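Local coordinates for outer envelope protein 64, mitochondrial (Arabidopsis thaliana, PDB 6HPG) that probably serves as a chaperone receptor in the mitochondrial outer membrane, mediating Hsp90-dependent targeting of proteins to mitochondria, here represented by its TPR domain, at residues R98-L103 with K108-A113. Sequence-based numbering, arbitrary orientation.
Sequences RHALVL and KTAKVA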
# COMPACT_ATOMS: atom_id res chain seq x y z
N ARG A 98 5.81 -9.89 -8.78
CA ARG A 98 6.07 -11.35 -8.79
C ARG A 98 5.93 -11.91 -7.41
O ARG A 98 5.33 -12.97 -7.22
CB ARG A 98 7.39 -11.69 -9.43
CG ARG A 98 7.28 -11.74 -10.97
CD ARG A 98 8.64 -11.74 -11.61
NE ARG A 98 8.58 -11.80 -13.06
CZ ARG A 98 9.58 -11.46 -13.88
NH1 ARG A 98 10.75 -11.05 -13.42
NH2 ARG A 98 9.42 -11.58 -15.20
N HIS A 99 6.43 -11.17 -6.41
CA HIS A 99 6.32 -11.61 -5.05
C HIS A 99 4.89 -11.62 -4.49
O HIS A 99 4.55 -12.50 -3.66
CB HIS A 99 7.22 -10.83 -4.10
CG HIS A 99 7.48 -11.57 -2.84
ND1 HIS A 99 8.23 -12.73 -2.82
CD2 HIS A 99 7.06 -11.37 -1.58
CE1 HIS A 99 8.29 -13.19 -1.58
NE2 HIS A 99 7.59 -12.38 -0.81
N ALA A 100 4.07 -10.67 -4.90
CA ALA A 100 2.67 -10.67 -4.52
C ALA A 100 2.00 -11.95 -4.96
O ALA A 100 1.09 -12.43 -4.27
CB ALA A 100 1.95 -9.49 -5.15
N LEU A 101 2.39 -12.45 -6.15
CA LEU A 101 1.83 -13.70 -6.71
C LEU A 101 2.35 -14.95 -6.01
O LEU A 101 1.67 -15.98 -6.00
CB LEU A 101 2.05 -13.78 -8.22
CG LEU A 101 1.21 -12.82 -9.06
CD1 LEU A 101 1.76 -12.66 -10.46
CD2 LEU A 101 -0.27 -13.19 -9.14
N VAL A 102 3.53 -14.84 -5.43
CA VAL A 102 4.06 -15.86 -4.53
C VAL A 102 3.17 -15.99 -3.30
O VAL A 102 2.85 -17.10 -2.92
CB VAL A 102 5.56 -15.60 -4.13
CG1 VAL A 102 6.05 -16.47 -2.97
CG2 VAL A 102 6.44 -15.82 -5.33
N LEU A 103 2.79 -14.85 -2.71
CA LEU A 103 1.89 -14.80 -1.54
C LEU A 103 0.41 -15.06 -1.93
O LEU A 103 -0.33 -15.67 -1.17
CB LEU A 103 2.00 -13.44 -0.83
CG LEU A 103 3.42 -13.05 -0.40
CD1 LEU A 103 3.50 -11.60 0.05
CD2 LEU A 103 3.92 -13.98 0.70
N LYS A 108 -5.30 -10.78 -9.22
CA LYS A 108 -5.55 -10.31 -10.57
C LYS A 108 -4.68 -9.09 -10.91
O LYS A 108 -4.30 -8.93 -12.06
CB LYS A 108 -7.05 -10.02 -10.78
CG LYS A 108 -7.69 -10.80 -11.93
CD LYS A 108 -7.26 -10.32 -13.33
CE LYS A 108 -6.40 -11.34 -14.08
NZ LYS A 108 -5.67 -10.73 -15.23
N THR A 109 -4.33 -8.27 -9.92
CA THR A 109 -3.68 -7.01 -10.17
C THR A 109 -2.28 -7.23 -10.52
O THR A 109 -1.77 -6.55 -11.41
CB THR A 109 -3.76 -6.09 -8.96
OG1 THR A 109 -5.08 -5.55 -8.93
CG2 THR A 109 -2.72 -4.92 -8.99
N ALA A 110 -1.62 -8.13 -9.80
CA ALA A 110 -0.26 -8.54 -10.15
C ALA A 110 -0.16 -9.20 -11.55
O ALA A 110 0.78 -8.93 -12.26
CB ALA A 110 0.28 -9.47 -9.08
N LYS A 111 -1.11 -10.05 -11.93
CA LYS A 111 -1.08 -10.69 -13.27
C LYS A 111 -1.26 -9.71 -14.43
O LYS A 111 -0.55 -9.80 -15.41
CB LYS A 111 -2.11 -11.82 -13.38
CG LYS A 111 -1.73 -13.00 -12.52
CD LYS A 111 -2.54 -14.26 -12.78
CE LYS A 111 -3.67 -14.45 -11.78
NZ LYS A 111 -4.08 -15.88 -11.73
N VAL A 112 -2.20 -8.76 -14.30
CA VAL A 112 -2.37 -7.68 -15.28
C VAL A 112 -1.07 -6.90 -15.37
O VAL A 112 -0.58 -6.66 -16.47
CB VAL A 112 -3.59 -6.75 -14.95
CG1 VAL A 112 -3.60 -5.47 -15.79
CG2 VAL A 112 -4.91 -7.48 -15.13
N ALA A 113 -0.49 -6.55 -14.21
CA ALA A 113 0.76 -5.78 -14.18
C ALA A 113 1.94 -6.49 -14.84
O ALA A 113 2.74 -5.84 -15.49
CB ALA A 113 1.15 -5.42 -12.75
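Leu101 and Ala110 meet where the second helix of the third tetratricopeptide repeat, 90-103, turns back into the C-terminal helix 108-118, a worked example of how a leucine and an alanine pack between the last repeat helix of a TPR domain and the helix that follows it. The two segments run roughly antiparallel, at 145°, and their axes come within 8.8 Å. With chi1 at -71°, Leu101 swings its CG opposite the carbonyl carbon, which directs the isobutyl fork at helix 108-118. There Leu101 CG, the branch point itself, presses on Ala110 CB at 3.5 Å, closer than carbons normally pack, while Leu101 CD1 and CD2 each lie 3.8 Å from Ala110 CB. Ala100 CB adds a looser touch on Ala110 CB at 4.3 Å, and Leu78 of helix 74-86 packs against both alanines. Were Leu101 cut back to an alanine, Ala110 CB would probably face a gap and the aliphatic part of Lys111 would lose its apolar neighbour. That lysine passes Leu101 at about a right angle, and its chain bends at chi3 (-99°), beyond the point of contact: Lys111 CG rests 3.7 Å from Leu101 CD2.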